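Local structure of RagB/SusD domain protein (Flavobacterium johnsoniae, 5J5U) at residues 17-25 / 167-175; 105-113 / 148-156. The protein binds chitin and, as a SusD homologue of a polysaccharide utilization locus, probably captures chitin chains at the outer membrane. All coordinates share one frame; numbering follows the deposited sequence.

How the interactions relate
Starting at the N terminus, helix 16-29 supplies residues 17-25, which meet the loop 167-175 in interaction 1 and so close a long excursion of the chain, mostly helical. Within that excursion, helix 143-160 packs roughly antiparallel against helix 98-119, and their pairing through 105-113 and 148-156 is interaction 2; its shorter loop lies wholly inside the longer one. The centres of the two contacts are about 17 Å apart, yet they touch. Met-107, which takes no part in interaction 2 itself, packs on Leu-20, Thr-23, Gln-24 and Phe-173, joining the helical pair to the N-terminal helix and its loop.

Interaction 1. Residues 17-25 / 167-175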
ATOM      1  N   ALA A  17      -3.185   1.701 -26.013  1.00 31.30           N
ATOM      2  CA  ALA A  17      -4.410   1.726 -25.218  1.00 32.55           C
ATOM      3  C   ALA A  17      -4.673   0.378 -24.552  1.00 32.20           C
ATOM      4  O   ALA A  17      -4.803   0.294 -23.332  1.00 32.67           O
ATOM      5  CB  ALA A  17      -5.598   2.115 -26.080  1.00 31.74           C
ATOM      6  N   GLY A  18      -4.725  -0.680 -25.355  1.00 30.56           N
ATOM      7  CA  GLY A  18      -5.046  -1.998 -24.845  1.00 31.80           C
ATOM      8  C   GLY A  18      -4.068  -2.453 -23.793  1.00 33.02           C
ATOM      9  O   GLY A  18      -4.444  -3.050 -22.775  1.00 33.09           O
ATOM     10  N   GLN A  19      -2.801  -2.156 -24.039  1.00 35.68           N
ATOM     11  CA  GLN A  19      -1.752  -2.538 -23.124  1.00 28.77           C
ATOM     12  C   GLN A  19      -1.874  -1.757 -21.814  1.00 30.98           C
ATOM     13  O   GLN A  19      -1.755  -2.338 -20.729  1.00 31.27           O
ATOM     14  CB  GLN A  19      -0.384  -2.341 -23.795  1.00 33.67           C
ATOM     15  CG  GLN A  19       0.001  -3.554 -24.665  1.00 39.11           C
ATOM     16  CD  GLN A  19       1.378  -3.458 -25.323  1.00 42.90           C
ATOM     17  OE1 GLN A  19       1.856  -2.374 -25.654  1.00 41.46           O
ATOM     18  NE2 GLN A  19       2.020  -4.601 -25.506  1.00 45.83           N
ATOM     19  N   LEU A  20      -2.148  -0.462 -21.911  1.00 24.94           N
ATOM     20  CA  LEU A  20      -2.302   0.358 -20.725  1.00 26.05           C
ATOM     21  C   LEU A  20      -3.438  -0.192 -19.884  1.00 30.89           C
ATOM     22  O   LEU A  20      -3.264  -0.388 -18.688  1.00 24.54           O
ATOM     23  CB  LEU A  20      -2.560   1.829 -21.083  1.00 29.57           C
ATOM     24  CG  LEU A  20      -2.822   2.782 -19.900  1.00 28.98           C
ATOM     25  CD1 LEU A  20      -1.759   2.649 -18.851  1.00 39.27           C
ATOM     26  CD2 LEU A  20      -2.952   4.242 -20.326  1.00 26.69           C
ATOM     27  N   THR A  21      -4.580  -0.465 -20.526  1.00 31.52           N
ATOM     28  CA  THR A  21      -5.780  -1.001 -19.858  1.00 25.49           C
ATOM     29  C   THR A  21      -5.486  -2.337 -19.157  1.00 23.38           C
ATOM     30  O   THR A  21      -5.919  -2.580 -18.018  1.00 17.31           O
ATOM     31  CB  THR A  21      -6.969  -1.180 -20.878  1.00 31.86           C
ATOM     32  OG1 THR A  21      -7.432   0.101 -21.332  1.00 25.69           O
ATOM     33  CG2 THR A  21      -8.152  -1.940 -20.255  1.00 24.36           C
ATOM     34  N   PHE A  22      -4.745  -3.199 -19.849  1.00 22.53           N
ATOM     35  CA  PHE A  22      -4.350  -4.485 -19.286  1.00 22.67           C
ATOM     36  C   PHE A  22      -3.482  -4.286 -18.026  1.00 29.84           C
ATOM     37  O   PHE A  22      -3.763  -4.865 -16.980  1.00 24.50           O
ATOM     38  CB  PHE A  22      -3.607  -5.299 -20.334  1.00 22.42           C
ATOM     39  CG  PHE A  22      -3.148  -6.632 -19.860  1.00 28.51           C
ATOM     40  CD1 PHE A  22      -3.996  -7.728 -19.915  1.00 30.58           C
ATOM     41  CD2 PHE A  22      -1.862  -6.806 -19.377  1.00 28.75           C
ATOM     42  CE1 PHE A  22      -3.570  -8.970 -19.488  1.00 36.23           C
ATOM     43  CE2 PHE A  22      -1.437  -8.036 -18.954  1.00 28.21           C
ATOM     44  CZ  PHE A  22      -2.286  -9.123 -19.006  1.00 27.39           C
ATOM     45  N   THR A  23      -2.454  -3.446 -18.117  1.00 22.49           N
ATOM     46  CA  THR A  23      -1.598  -3.192 -16.975  1.00 22.50           C
ATOM     47  C   THR A  23      -2.355  -2.635 -15.780  1.00 24.71           C
ATOM     48  O   THR A  23      -2.177  -3.088 -14.631  1.00 20.82           O
ATOM     49  CB  THR A  23      -0.480  -2.227 -17.335  1.00 24.30           C
ATOM     50  OG1 THR A  23       0.404  -2.876 -18.253  1.00 34.63           O
ATOM     51  CG2 THR A  23       0.311  -1.844 -16.084  1.00 25.19           C
ATOM     52  N   GLN A  24      -3.178  -1.629 -16.051  1.00 23.19           N
ATOM     53  CA  GLN A  24      -3.995  -1.029 -15.012  1.00 23.74           C
ATOM     54  C   GLN A  24      -4.881  -2.087 -14.349  1.00 21.42           C
ATOM     55  O   GLN A  24      -4.985  -2.130 -13.121  1.00 19.86           O
ATOM     56  CB  GLN A  24      -4.822   0.115 -15.568  1.00 27.04           C
ATOM     57  CG  GLN A  24      -3.978   1.336 -15.888  1.00 25.73           C
ATOM     58  CD  GLN A  24      -4.813   2.524 -16.309  1.00 29.10           C
ATOM     59  OE1 GLN A  24      -6.010   2.389 -16.556  1.00 25.42           O
ATOM     60  NE2 GLN A  24      -4.184   3.697 -16.404  1.00 27.07           N
ATOM     61  N   LEU A  25      -5.459  -2.973 -15.150  1.00 18.08           N
ATOM     62  CA  LEU A  25      -6.291  -4.024 -14.587  1.00 22.56           C
ATOM     63  C   LEU A  25      -5.452  -5.067 -13.794  1.00 31.17           C
ATOM     64  O   LEU A  25      -5.904  -5.592 -12.781  1.00 31.86           O
ATOM     65  CB  LEU A  25      -7.116  -4.691 -15.705  1.00 25.36           C
ATOM     66  CG  LEU A  25      -8.404  -3.921 -16.095  1.00 28.98           C
ATOM     67  CD1 LEU A  25      -9.063  -4.431 -17.390  1.00 13.25           C
ATOM     68  CD2 LEU A  25      -9.415  -3.915 -14.938  1.00 16.66           C
ATOM     69  N   SER A 167      -3.698  12.350 -27.408  1.00 33.73           N
ATOM     70  CA  SER A 167      -4.734  11.896 -26.490  1.00 34.20           C
ATOM     71  C   SER A 167      -4.302  10.618 -25.738  1.00 34.19           C
ATOM     72  O   SER A 167      -3.500   9.824 -26.236  1.00 36.68           O
ATOM     73  CB  SER A 167      -6.040  11.674 -27.263  1.00 31.24           C
ATOM     74  OG  SER A 167      -7.059  11.118 -26.456  1.00 31.97           O
ATOM     75  N   VAL A 168      -4.789  10.450 -24.514  1.00 33.54           N
ATOM     76  CA  VAL A 168      -4.519   9.235 -23.748  1.00 34.23           C
ATOM     77  C   VAL A 168      -5.698   8.258 -23.764  1.00 29.45           C
ATOM     78  O   VAL A 168      -6.770   8.549 -23.248  1.00 24.80           O
ATOM     79  CB  VAL A 168      -4.151   9.555 -22.300  1.00 34.44           C
ATOM     80  CG1 VAL A 168      -3.845   8.280 -21.555  1.00 35.39           C
ATOM     81  CG2 VAL A 168      -2.964  10.514 -22.252  1.00 30.18           C
ATOM     82  N   LYS A 169      -5.480   7.090 -24.353  1.00 31.96           N
ATOM     83  CA  LYS A 169      -6.541   6.113 -24.577  1.00 28.51           C
ATOM     84  C   LYS A 169      -6.311   4.854 -23.754  1.00 31.97           C
ATOM     85  O   LYS A 169      -5.187   4.376 -23.675  1.00 35.72           O
ATOM     86  CB  LYS A 169      -6.616   5.759 -26.066  1.00 28.73           C
ATOM     87  CG  LYS A 169      -7.090   6.920 -26.972  1.00 29.62           C
ATOM     88  CD  LYS A 169      -8.546   7.291 -26.689  1.00 25.75           C
ATOM     89  CE  LYS A 169      -9.025   8.415 -27.601  1.00 29.89           C
ATOM     90  NZ  LYS A 169     -10.498   8.657 -27.511  1.00 22.79           N
ATOM     91  N   GLY A 170      -7.359   4.319 -23.131  1.00 39.09           N
ATOM     92  CA  GLY A 170      -7.238   3.063 -22.399  1.00 29.96           C
ATOM     93  C   GLY A 170      -7.011   3.245 -20.906  1.00 27.76           C
ATOM     94  O   GLY A 170      -6.747   2.292 -20.159  1.00 26.23           O
ATOM     95  N   ASP A 171      -7.121   4.492 -20.482  1.00 26.96           N
ATOM     96  CA  ASP A 171      -6.896   4.872 -19.105  1.00 30.20           C
ATOM     97  C   ASP A 171      -8.171   4.723 -18.273  1.00 32.26           C
ATOM     98  O   ASP A 171      -9.128   5.489 -18.436  1.00 37.09           O
ATOM     99  CB  ASP A 171      -6.368   6.305 -19.052  1.00 26.11           C
ATOM    100  CG  ASP A 171      -6.290   6.841 -17.662  1.00 27.65           C
ATOM    101  OD1 ASP A 171      -6.039   6.046 -16.724  1.00 26.22           O
ATOM    102  OD2 ASP A 171      -6.452   8.070 -17.509  1.00 27.20           O
ATOM    103  N   LEU A 172      -8.183   3.721 -17.395  1.00 31.27           N
ATOM    104  CA  LEU A 172      -9.334   3.471 -16.526  1.00 34.43           C
ATOM    105  C   LEU A 172      -9.282   4.284 -15.225  1.00 28.22           C
ATOM    106  O   LEU A 172     -10.291   4.469 -14.557  1.00 28.47           O
ATOM    107  CB  LEU A 172      -9.432   1.981 -16.200  1.00 30.08           C
ATOM    108  CG  LEU A 172      -9.685   1.098 -17.418  1.00 31.32           C
ATOM    109  CD1 LEU A 172      -9.621  -0.378 -17.039  1.00 34.37           C
ATOM    110  CD2 LEU A 172     -10.988   1.432 -18.097  1.00 29.33           C
ATOM    111  N   PHE A 173      -8.098   4.759 -14.873  1.00 28.32           N
ATOM    112  CA  PHE A 173      -7.918   5.529 -13.653  1.00 26.93           C
ATOM    113  C   PHE A 173      -8.606   6.870 -13.798  1.00 26.29           C
ATOM    114  O   PHE A 173      -9.277   7.357 -12.890  1.00 24.24           O
ATOM    115  CB  PHE A 173      -6.429   5.777 -13.358  1.00 28.23           C
ATOM    116  CG  PHE A 173      -5.650   4.559 -12.932  1.00 26.88           C
ATOM    117  CD1 PHE A 173      -6.287   3.418 -12.468  1.00 26.19           C
ATOM    118  CD2 PHE A 173      -4.262   4.574 -12.997  1.00 21.56           C
ATOM    119  CE1 PHE A 173      -5.559   2.302 -12.087  1.00 25.84           C
ATOM    120  CE2 PHE A 173      -3.515   3.469 -12.607  1.00 25.66           C
ATOM    121  CZ  PHE A 173      -4.163   2.324 -12.153  1.00 23.81           C
ATOM    122  N   TYR A 174      -8.397   7.478 -14.956  1.00 30.65           N
ATOM    123  CA  TYR A 174      -8.717   8.881 -15.135  1.00 27.42           C
ATOM    124  C   TYR A 174      -9.293   9.243 -16.488  1.00 21.16           C
ATOM    125  O   TYR A 174      -9.502  10.423 -16.759  1.00 34.99           O
ATOM    126  CB  TYR A 174      -7.456   9.724 -14.911  1.00 30.80           C
ATOM    127  CG  TYR A 174      -6.889   9.698 -13.511  1.00 25.51           C
ATOM    128  CD1 TYR A 174      -5.539   9.443 -13.294  1.00 27.96           C
ATOM    129  CD2 TYR A 174      -7.689   9.953 -12.414  1.00 27.82           C
ATOM    130  CE1 TYR A 174      -5.005   9.434 -12.018  1.00 19.56           C
ATOM    131  CE2 TYR A 174      -7.163   9.952 -11.124  1.00 29.86           C
ATOM    132  CZ  TYR A 174      -5.814   9.685 -10.932  1.00 25.74           C
ATOM    133  OH  TYR A 174      -5.276   9.692  -9.648  1.00 21.62           O
ATOM    134  N   ASN A 175      -9.528   8.251 -17.341  1.00 28.06           N
ATOM    135  CA  ASN A 175     -10.055   8.501 -18.686  1.00 34.11           C
ATOM    136  C   ASN A 175      -9.246   9.543 -19.445  1.00 36.44           C
ATOM    137  O   ASN A 175      -9.825  10.397 -20.119  1.00 31.65           O
ATOM    138  CB  ASN A 175     -11.517   8.968 -18.638  1.00 28.72           C
ATOM    139  CG  ASN A 175     -12.452   7.921 -18.107  1.00 25.58           C
ATOM    140  OD1 ASN A 175     -12.481   6.782 -18.581  1.00 32.41           O
ATOM    141  ND2 ASN A 175     -13.230   8.298 -17.104  1.00 27.69           N
TER
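The loop joining helix 143-160 to helix 178-195 lies along the N-terminal helix 16-29, and Gln-24 reaches across with both ends of its amide. OE1 of Gln-24 accepts the backbone N-H of Leu-172 at 2.7 Å on a lone pair in the carbonyl plane, while NE2 of Gln-24 donates to OD1 of Asp-171 at 3.0 Å, on the anti side and 28° out of the carboxylate plane. The amide lies nearly flat over one face of the Phe-173 ring (planes 17° apart), with CG of Gln-24 making a CH-pi contact 4.1 Å from its centroid. Beyond CG the chain is extended (chi2 -174°), which carries the amide out to the loop. This belongs to the largely helical part of the SusD-like fold, of the TPR clan; OD2 of Asp-171 accepts from Gly-176 N, still in the loop, and from Trp-181 NE1 of helix 178-195. One turn back, OG1 of Thr-21 donates to O of Gly-170 at 2.6 Å. Glycine suits position 170, where phi is positive and a CB would clash with O of Ala-17 and jam against the carbonyl O of Lys-169. Leu-172 CD1 touches CG2 of Thr-21 and CG of Leu-25, both 3.9 Å away.

Interaction 2. Residues 105-113 / 148-156; sequences KIMKVMVAQ and NSFFKDLDE
Val-109 and Phe-150 meet at the apolar centre of two helices that run nearly antiparallel, their axes 9.3 Å apart at closest approach and 151° between their directions. CG1 of Val-109 sits over one face of the Phe-150 ring, offset toward the rim, in a CH-pi contact 4.0 Å from the centroid. Phe-150 leaves its helix with CG beside its own backbone N (chi1 -73°), and this swings the ring toward helix 98-119, where its far end reaches the next turn: CZ lies 4.0 Å from CB of Ala-112 and 3.7 Å from the backbone N of Gln-113. An alanine at Phe-150 is likely to open a gap beside Val-109 and Ala-112 and leave the valine methyl without the ring face it rests on. Leu-154, one turn along, continues the seam, its CD1 4.2 Å from CG1 of Val-109 and its CD2 against CG2 of Ile-106.

At the polar edge, Asp-153 points at the other helix, and its carboxylate comes near Lys-108. NZ of Lys-108 and OD2 of Asp-153 form a long salt bridge of 4.0 Å, and a water closes the distance, accepting from NZ of Lys-108 and donating to OD2 of Asp-153 at 2.6 Å. The aliphatic part of Lys-105 lies near the same carboxylate, but its NZ bonds Gln-160; NZ of Lys-108 is chiefly held by a hydrogen bond to Tyr-124 OH.

Around the pair, helix 178-195 touches Ile-106 and Gln-113, whose amide bonds Glu-417, Asp-117 and Arg-191. Met-107 packs against helix 16-29 and Val-84 of helix 66-90, which also meets Lys-105, Lys-108 and Val-111. Helix 98-119 thus lies among helices 16-29, 66-90, 143-160 and 178-195, with Glu-417 of helix 415-425 reaching Gln-113.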
ATOM      1  N   LYS A 105       5.127   5.931 -18.507  1.00 24.22           N
ATOM      2  CA  LYS A 105       6.307   6.042 -17.635  1.00 20.71           C
ATOM      3  C   LYS A 105       5.888   6.150 -16.165  1.00 25.67           C
ATOM      4  O   LYS A 105       6.491   5.497 -15.284  1.00 19.68           O
ATOM      5  CB  LYS A 105       7.187   7.236 -18.033  1.00 22.93           C
ATOM      6  CG  LYS A 105       8.261   6.869 -19.064  1.00 33.21           C
ATOM      7  CD  LYS A 105       9.092   8.067 -19.498  1.00 32.61           C
ATOM      8  CE  LYS A 105       8.199   9.201 -19.962  1.00 34.24           C
ATOM      9  NZ  LYS A 105       8.959  10.293 -20.597  1.00 33.72           N
ATOM     10  N   ILE A 106       4.836   6.940 -15.912  1.00 20.04           N
ATOM     11  CA  ILE A 106       4.282   7.053 -14.567  1.00 18.09           C
ATOM     12  C   ILE A 106       3.795   5.666 -14.138  1.00 22.33           C
ATOM     13  O   ILE A 106       4.123   5.196 -13.045  1.00 22.58           O
ATOM     14  CB  ILE A 106       3.146   8.102 -14.500  1.00 22.16           C
ATOM     15  CG1 ILE A 106       3.702   9.485 -14.823  1.00 20.19           C
ATOM     16  CG2 ILE A 106       2.544   8.182 -13.119  1.00 15.39           C
ATOM     17  CD1 ILE A 106       2.644  10.522 -14.995  1.00 23.09           C
ATOM     18  N   MET A 107       3.087   4.984 -15.041  1.00 21.68           N
ATOM     19  CA  MET A 107       2.632   3.641 -14.738  1.00 22.81           C
ATOM     20  C   MET A 107       3.834   2.807 -14.313  1.00 23.63           C
ATOM     21  O   MET A 107       3.767   2.097 -13.303  1.00 25.36           O
ATOM     22  CB  MET A 107       1.937   2.988 -15.939  1.00 17.38           C
ATOM     23  CG  MET A 107       0.530   3.472 -16.194  1.00 27.61           C
ATOM     24  SD  MET A 107      -0.633   3.093 -14.878  1.00 30.88           S
ATOM     25  CE  MET A 107      -0.679   1.309 -14.881  1.00 24.70           C
ATOM     26  N   LYS A 108       4.941   2.938 -15.051  1.00 22.00           N
ATOM     27  CA  LYS A 108       6.047   2.015 -14.863  1.00 23.58           C
ATOM     28  C   LYS A 108       6.619   2.187 -13.468  1.00 21.70           C
ATOM     29  O   LYS A 108       7.061   1.208 -12.852  1.00 14.86           O
ATOM     30  CB  LYS A 108       7.126   2.193 -15.924  1.00 20.05           C
ATOM     31  CG  LYS A 108       8.405   1.417 -15.605  1.00 25.30           C
ATOM     32  CD  LYS A 108       9.045   0.814 -16.841  1.00 31.30           C
ATOM     33  CE  LYS A 108      10.053   1.743 -17.470  1.00 32.47           C
ATOM     34  NZ  LYS A 108      10.972   2.361 -16.486  1.00 25.36           N
ATOM     35  N   VAL A 109       6.535   3.408 -12.936  1.00 21.19           N
ATOM     36  CA  VAL A 109       7.049   3.626 -11.587  1.00 20.38           C
ATOM     37  C   VAL A 109       6.126   2.904 -10.592  1.00 19.66           C
ATOM     38  O   VAL A 109       6.591   2.163  -9.737  1.00 21.15           O
ATOM     39  CB  VAL A 109       7.192   5.134 -11.257  1.00 23.84           C
ATOM     40  CG1 VAL A 109       7.609   5.329  -9.802  1.00 16.80           C
ATOM     41  CG2 VAL A 109       8.213   5.792 -12.200  1.00 18.09           C
ATOM     42  N   MET A 110       4.821   3.073 -10.750  1.00 15.48           N
ATOM     43  CA  MET A 110       3.864   2.450  -9.849  1.00 18.45           C
ATOM     44  C   MET A 110       3.984   0.926  -9.857  1.00 17.91           C
ATOM     45  O   MET A 110       3.981   0.287  -8.798  1.00 16.52           O
ATOM     46  CB  MET A 110       2.444   2.864 -10.231  1.00 19.36           C
ATOM     47  CG  MET A 110       2.147   4.335  -9.964  1.00 29.83           C
ATOM     48  SD  MET A 110       0.526   4.858 -10.586  1.00 29.16           S
ATOM     49  CE  MET A 110      -0.550   4.184  -9.329  1.00 23.57           C
ATOM     50  N   VAL A 111       4.118   0.352 -11.048  1.00 16.06           N
ATOM     51  CA  VAL A 111       4.364  -1.076 -11.174  1.00 19.61           C
ATOM     52  C   VAL A 111       5.638  -1.483 -10.398  1.00 15.62           C
ATOM     53  O   VAL A 111       5.593  -2.415  -9.599  1.00 10.08           O
ATOM     54  CB  VAL A 111       4.498  -1.512 -12.686  1.00 20.35           C
ATOM     55  CG1 VAL A 111       5.070  -2.935 -12.830  1.00 13.30           C
ATOM     56  CG2 VAL A 111       3.164  -1.362 -13.469  1.00 15.91           C
ATOM     57  N   ALA A 112       6.745  -0.767 -10.591  1.00 13.35           N
ATOM     58  CA  ALA A 112       8.054  -1.254 -10.105  1.00 13.50           C
ATOM     59  C   ALA A 112       8.316  -0.920  -8.630  1.00 18.07           C
ATOM     60  O   ALA A 112       9.045  -1.633  -7.927  1.00 16.53           O
ATOM     61  CB  ALA A 112       9.175  -0.686 -10.965  1.00 13.18           C
ATOM     62  N   GLN A 113       7.726   0.189  -8.186  1.00 14.15           N
ATOM     63  CA  GLN A 113       7.860   0.661  -6.814  1.00 22.36           C
ATOM     64  C   GLN A 113       7.450  -0.395  -5.767  1.00 15.70           C
ATOM     65  O   GLN A 113       8.142  -0.584  -4.763  1.00 11.95           O
ATOM     66  CB  GLN A 113       7.041   1.946  -6.627  1.00 16.67           C
ATOM     67  CG  GLN A 113       6.935   2.416  -5.201  1.00 15.22           C
ATOM     68  CD  GLN A 113       5.556   2.144  -4.605  1.00 22.05           C
ATOM     69  OE1 GLN A 113       4.533   2.615  -5.135  1.00 19.93           O
ATOM     70  NE2 GLN A 113       5.519   1.383  -3.490  1.00 18.96           N
ATOM     71  N   ASN A 148      16.483   6.867  -7.770  1.00 19.82           N
ATOM     72  CA  ASN A 148      16.891   8.051  -8.547  1.00 20.75           C
ATOM     73  C   ASN A 148      16.219   8.030  -9.921  1.00 20.67           C
ATOM     74  O   ASN A 148      15.786   9.066 -10.442  1.00 22.74           O
ATOM     75  CB  ASN A 148      18.413   8.129  -8.724  1.00 15.48           C
ATOM     76  CG  ASN A 148      19.128   8.562  -7.457  1.00 29.35           C
ATOM     77  OD1 ASN A 148      18.550   9.257  -6.617  1.00 35.44           O
ATOM     78  ND2 ASN A 148      20.386   8.141  -7.303  1.00 18.18           N
ATOM     79  N   SER A 149      16.139   6.845 -10.512  1.00 16.43           N
ATOM     80  CA  SER A 149      15.481   6.688 -11.805  1.00 17.04           C
ATOM     81  C   SER A 149      13.953   6.984 -11.688  1.00 24.56           C
ATOM     82  O   SER A 149      13.357   7.645 -12.565  1.00 24.06           O
ATOM     83  CB  SER A 149      15.778   5.294 -12.362  1.00 15.12           C
ATOM     84  OG  SER A 149      14.956   4.964 -13.455  1.00 20.97           O
ATOM     85  N   PHE A 150      13.337   6.562 -10.582  1.00 18.01           N
ATOM     86  CA  PHE A 150      11.934   6.927 -10.290  1.00 19.55           C
ATOM     87  C   PHE A 150      11.745   8.449 -10.280  1.00 24.75           C
ATOM     88  O   PHE A 150      10.834   8.988 -10.924  1.00 25.88           O
ATOM     89  CB  PHE A 150      11.473   6.384  -8.925  1.00 19.03           C
ATOM     90  CG  PHE A 150      11.240   4.892  -8.876  1.00 16.21           C
ATOM     91  CD1 PHE A 150      11.091   4.147 -10.032  1.00 13.11           C
ATOM     92  CD2 PHE A 150      11.161   4.240  -7.649  1.00 15.04           C
ATOM     93  CE1 PHE A 150      10.875   2.793  -9.969  1.00 14.79           C
ATOM     94  CE2 PHE A 150      10.953   2.870  -7.585  1.00 12.29           C
ATOM     95  CZ  PHE A 150      10.795   2.152  -8.735  1.00 11.86           C
ATOM     96  N   PHE A 151      12.589   9.133  -9.514  1.00 18.73           N
ATOM     97  CA  PHE A 151      12.461  10.573  -9.385  1.00 24.96           C
ATOM     98  C   PHE A 151      12.630  11.224 -10.755  1.00 26.13           C
ATOM     99  O   PHE A 151      11.857  12.114 -11.119  1.00 27.71           O
ATOM    100  CB  PHE A 151      13.482  11.145  -8.386  1.00 25.02           C
ATOM    101  CG  PHE A 151      13.210  10.776  -6.958  1.00 21.44           C
ATOM    102  CD1 PHE A 151      11.960  10.992  -6.393  1.00 21.40           C
ATOM    103  CD2 PHE A 151      14.208  10.180  -6.181  1.00 20.90           C
ATOM    104  CE1 PHE A 151      11.701  10.629  -5.051  1.00 14.90           C
ATOM    105  CE2 PHE A 151      13.970   9.819  -4.862  1.00 19.91           C
ATOM    106  CZ  PHE A 151      12.700  10.043  -4.291  1.00 20.94           C
ATOM    107  N   LYS A 152      13.638  10.786 -11.510  1.00 24.14           N
ATOM    108  CA  LYS A 152      13.853  11.330 -12.851  1.00 26.40           C
ATOM    109  C   LYS A 152      12.629  11.167 -13.767  1.00 27.16           C
ATOM    110  O   LYS A 152      12.163  12.139 -14.376  1.00 29.82           O
ATOM    111  CB  LYS A 152      15.064  10.678 -13.514  1.00 22.36           C
ATOM    112  CG  LYS A 152      15.409  11.303 -14.860  1.00 26.61           C
ATOM    113  CD  LYS A 152      16.420  10.463 -15.650  1.00 37.22           C
ATOM    114  CE  LYS A 152      16.951  11.248 -16.844  1.00 33.47           C
ATOM    115  NZ  LYS A 152      17.995  10.547 -17.632  1.00 34.98           N
ATOM    116  N   ASP A 153      12.097   9.953 -13.850  1.00 19.56           N
ATOM    117  CA  ASP A 153      10.934   9.717 -14.683  1.00 20.20           C
ATOM    118  C   ASP A 153       9.702  10.511 -14.239  1.00 27.38           C
ATOM    119  O   ASP A 153       8.957  10.986 -15.080  1.00 26.16           O
ATOM    120  CB  ASP A 153      10.584   8.243 -14.717  1.00 20.63           C
ATOM    121  CG  ASP A 153      11.444   7.485 -15.669  1.00 22.76           C
ATOM    122  OD1 ASP A 153      12.211   8.149 -16.389  1.00 24.27           O
ATOM    123  OD2 ASP A 153      11.332   6.245 -15.732  1.00 22.96           O
ATOM    124  N   LEU A 154       9.447  10.616 -12.937  1.00 24.94           N
ATOM    125  CA  LEU A 154       8.285  11.384 -12.474  1.00 26.02           C
ATOM    126  C   LEU A 154       8.426  12.890 -12.750  1.00 29.31           C
ATOM    127  O   LEU A 154       7.471  13.556 -13.190  1.00 25.54           O
ATOM    128  CB  LEU A 154       8.049  11.145 -10.991  1.00 19.01           C
ATOM    129  CG  LEU A 154       7.661   9.699 -10.681  1.00 27.14           C
ATOM    130  CD1 LEU A 154       7.685   9.435  -9.170  1.00 21.14           C
ATOM    131  CD2 LEU A 154       6.295   9.364 -11.291  1.00 21.42           C
ATOM    132  N   ASP A 155       9.620  13.420 -12.497  1.00 27.19           N
ATOM    133  CA  ASP A 155       9.920  14.810 -12.812  1.00 30.17           C
ATOM    134  C   ASP A 155       9.671  15.109 -14.301  1.00 31.36           C
ATOM    135  O   ASP A 155       8.801  15.941 -14.685  1.00 30.29           O
ATOM    136  CB  ASP A 155      11.363  15.105 -12.438  1.00 27.82           C
ATOM    137  CG  ASP A 155      11.766  16.519 -12.746  1.00 33.99           C
ATOM    138  OD1 ASP A 155      11.648  17.379 -11.842  1.00 36.46           O
ATOM    139  OD2 ASP A 155      12.193  16.766 -13.899  1.00 34.33           O
ATOM    140  N   GLU A 156      10.387  14.374 -15.141  1.00 30.04           N
ATOM    141  CA  GLU A 156      10.282  14.590 -16.573  1.00 25.99           C
ATOM    142  C   GLU A 156       8.897  14.300 -17.118  1.00 28.28           C
ATOM    143  O   GLU A 156       8.480  14.936 -18.076  1.00 34.40           O
ATOM    144  CB  GLU A 156      11.305  13.746 -17.316  1.00 23.25           C
ATOM    145  CG  GLU A 156      12.723  14.142 -17.004  1.00 25.54           C
ATOM    146  CD  GLU A 156      13.723  13.252 -17.685  1.00 29.93           C
ATOM    147  OE1 GLU A 156      13.298  12.328 -18.409  1.00 32.24           O
ATOM    148  OE2 GLU A 156      14.934  13.498 -17.517  1.00 38.20           O
TER
HETATM  149  O   HOH W   1      12.930   4.456 -16.765  1.00 30.90           O